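PDB 2PYX: tryptophan halogenase from Shewanella frigidimarina, which probably binds FAD and acts as a flavin-dependent halogenase on tryptophan or a related substrate. Local coordinates for residues Q398-Q403 and I453-A458. Numbering follows the deposited sequence. Where two conformers were deposited one is given.
Sequences QQHWQQ and ISYKEA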
loop_
_atom_site.group_PDB
_atom_site.type_symbol
_atom_site.label_atom_id
_atom_site.label_comp_id
_atom_site.label_asym_id
_atom_site.label_seq_id
_atom_site.Cartn_x
_atom_site.Cartn_y
_atom_site.Cartn_z
ATOM N N GLN A 398 1.360 -0.705 -16.013
ATOM C CA GLN A 398 -0.022 -0.661 -16.522
ATOM C C GLN A 398 -0.841 -1.861 -16.003
ATOM O O GLN A 398 -2.033 -1.731 -15.615
ATOM C CB GLN A 398 0.017 -0.600 -18.040
ATOM C CG GLN A 398 0.506 0.745 -18.525
ATOM C CD GLN A 398 1.089 0.735 -19.928
ATOM O OE1 GLN A 398 1.095 -0.313 -20.608
ATOM N NE2 GLN A 398 1.599 1.909 -20.362
ATOM N N GLN A 399 -0.233 -3.045 -15.972
ATOM C CA GLN A 399 -0.873 -4.240 -15.390
ATOM C C GLN A 399 -1.211 -3.967 -13.906
ATOM O O GLN A 399 -2.301 -4.258 -13.424
ATOM C CB GLN A 399 0.037 -5.468 -15.463
ATOM C CG GLN A 399 0.327 -6.007 -16.867
ATOM C CD GLN A 399 -0.823 -6.771 -17.522
ATOM O OE1 GLN A 399 -1.922 -6.904 -16.972
ATOM N NE2 GLN A 399 -0.547 -7.304 -18.714
ATOM N N HIS A 400 -0.250 -3.444 -13.167
ATOM C CA HIS A 400 -0.467 -3.130 -11.731
ATOM C C HIS A 400 -1.616 -2.188 -11.519
ATOM O O HIS A 400 -2.472 -2.440 -10.658
ATOM C CB HIS A 400 0.770 -2.557 -11.091
ATOM C CG HIS A 400 1.861 -3.563 -10.882
ATOM N ND1 HIS A 400 1.624 -4.906 -10.664
ATOM C CD2 HIS A 400 3.204 -3.390 -10.779
ATOM C CE1 HIS A 400 2.788 -5.517 -10.458
ATOM N NE2 HIS A 400 3.759 -4.621 -10.534
ATOM N N TRP A 401 -1.653 -1.117 -12.296
ATOM C CA TRP A 401 -2.737 -0.109 -12.122
ATOM C C TRP A 401 -4.087 -0.683 -12.504
ATOM O O TRP A 401 -5.090 -0.430 -11.837
ATOM C CB TRP A 401 -2.396 1.215 -12.814
ATOM C CG TRP A 401 -1.627 2.108 -11.905
ATOM C CD1 TRP A 401 -0.269 2.371 -11.913
ATOM C CD2 TRP A 401 -2.165 2.839 -10.818
ATOM N NE1 TRP A 401 0.034 3.253 -10.910
ATOM C CE2 TRP A 401 -1.128 3.579 -10.240
ATOM C CE3 TRP A 401 -3.468 2.991 -10.313
ATOM C CZ2 TRP A 401 -1.343 4.400 -9.137
ATOM C CZ3 TRP A 401 -3.663 3.830 -9.224
ATOM C CH2 TRP A 401 -2.606 4.508 -8.659
ATOM N N GLN A 402 -4.152 -1.479 -13.552
ATOM C CA GLN A 402 -5.435 -2.128 -13.886
ATOM C C GLN A 402 -5.870 -3.013 -12.722
ATOM O O GLN A 402 -7.047 -3.022 -12.370
ATOM C CB GLN A 402 -5.356 -2.912 -15.200
ATOM C CG GLN A 402 -6.618 -3.742 -15.508
ATOM C CD GLN A 402 -6.546 -4.528 -16.840
ATOM O OE1 GLN A 402 -7.163 -4.153 -17.836
ATOM N NE2 GLN A 402 -5.803 -5.631 -16.840
ATOM N N GLN A 403 -4.944 -3.775 -12.145
ATOM C CA GLN A 403 -5.256 -4.655 -11.039
ATOM C C GLN A 403 -5.691 -3.874 -9.825
ATOM O O GLN A 403 -6.636 -4.295 -9.130
ATOM C CB GLN A 403 -4.076 -5.528 -10.672
ATOM C CG GLN A 403 -4.513 -6.659 -9.783
ATOM C CD GLN A 403 -3.405 -7.449 -9.156
ATOM O OE1 GLN A 403 -2.470 -6.906 -8.569
ATOM N NE2 GLN A 403 -3.575 -8.795 -9.192
ATOM N N ILE A 453 -4.346 -14.581 -13.397
ATOM C CA ILE A 453 -3.248 -13.588 -13.512
ATOM C C ILE A 453 -2.228 -14.145 -14.529
ATOM O O ILE A 453 -1.729 -15.233 -14.347
ATOM C CB ILE A 453 -2.583 -13.368 -12.125
ATOM C CG1 ILE A 453 -3.609 -12.779 -11.127
ATOM C CG2 ILE A 453 -1.368 -12.463 -12.256
ATOM C CD1 ILE A 453 -3.229 -12.835 -9.627
ATOM N N SER A 454 -1.929 -13.371 -15.577
ATOM C CA SER A 454 -1.100 -13.859 -16.685
ATOM C C SER A 454 0.371 -13.564 -16.540
ATOM O O SER A 454 1.204 -14.175 -17.236
ATOM C CB SER A 454 -1.568 -13.263 -17.989
ATOM O OG SER A 454 -1.299 -11.880 -18.058
ATOM N N TYR A 455 0.698 -12.617 -15.673
ATOM C CA TYR A 455 2.040 -12.031 -15.620
ATOM C C TYR A 455 2.680 -12.291 -14.269
ATOM O O TYR A 455 2.029 -12.607 -13.259
ATOM C CB TYR A 455 1.980 -10.511 -15.936
ATOM C CG TYR A 455 1.038 -9.758 -15.016
ATOM C CD1 TYR A 455 -0.292 -9.607 -15.349
ATOM C CD2 TYR A 455 1.481 -9.191 -13.822
ATOM C CE1 TYR A 455 -1.176 -8.951 -14.512
ATOM C CE2 TYR A 455 0.589 -8.521 -12.973
ATOM C CZ TYR A 455 -0.718 -8.394 -13.329
ATOM O OH TYR A 455 -1.613 -7.767 -12.509
ATOM N N LYS A 456 4.001 -12.161 -14.243
ATOM C CA LYS A 456 4.783 -12.449 -13.063
ATOM C C LYS A 456 4.632 -11.330 -12.028
ATOM O O LYS A 456 4.393 -10.162 -12.356
ATOM C CB LYS A 456 6.265 -12.615 -13.467
ATOM C CG LYS A 456 6.488 -13.886 -14.255
ATOM C CD LYS A 456 7.691 -13.859 -15.220
ATOM C CE LYS A 456 9.001 -13.677 -14.531
ATOM N NZ LYS A 456 10.139 -13.856 -15.511
ATOM N N GLU A 457 4.765 -11.709 -10.763
ATOM C CA GLU A 457 4.934 -10.762 -9.684
ATOM C C GLU A 457 3.807 -9.738 -9.561
ATOM O O GLU A 457 4.029 -8.552 -9.398
ATOM C CB GLU A 457 6.264 -10.053 -9.799
ATOM C CG GLU A 457 7.441 -10.978 -9.646
ATOM C CD GLU A 457 8.698 -10.220 -10.021
ATOM O OE1 GLU A 457 8.898 -9.953 -11.246
ATOM O OE2 GLU A 457 9.422 -9.838 -9.090
ATOM N N ALA A 458 2.578 -10.238 -9.568
ATOM C CA ALA A 458 1.455 -9.358 -9.365
ATOM C C ALA A 458 1.498 -8.689 -8.004
ATOM O O ALA A 458 1.984 -9.246 -7.018
ATOM C CB ALA A 458 0.175 -10.114 -9.502
HETATM O O HOH W 1 -0.429 -6.626 -10.416
HETATM O O HOH W 2 5.813 -6.836 -10.654
#
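Tyr455 and Gln399 make the face-on contact between helix and loop. Gln399 CB lies 3.8 Å from the Tyr455 ring centroid and 16° off the ring normal, which meets the geometry of a CH-pi contact. In the modelled conformer of Gln399, one of two, the bend at chi2 lays the amide along the ring, about 30° from its plane, with Gln399 OE1 3.3 Å from Tyr455 CE1. Ile453 CG2 sits over the opposite face, so the phenol is held between its own loop and the helix.

Water mediates the polar contacts. One molecule has three partners: His400 ND1, Tyr455 OH at 2.7 Å, and Gln403 OE1, to which it donates. It lies in the planes of both rings. A second water links His400 NE2 to the Glu457 carbonyl, donating to Glu457 O at 2.8 Å. Both imidazole nitrogens are thereby bridged to the 453-458 loop, and Glu457 O also meets the ring edge directly, 3.4 Å from His400 CE1. In the fold, these bridges tie the long helix 383-413 to the connection between helices 434-443 and 462-471; the Gln403 side chain is about 10 Å from that of Glu361, predicted to bind tryptophan. A leucine in place of Tyr455 would probably leave the first water without its phenolic partner and strip Gln399 CB of its aromatic face.

Van der Waals contacts complete the junction. With CG anti to the backbone N (chi1 -165°), Gln403 extends past Tyr455 OH until Gln403 NE2 lies 4.0 Å from Ala458 CB; that amide nitrogen hydrogen-bonds to Phe460 O, just beyond the loop segment.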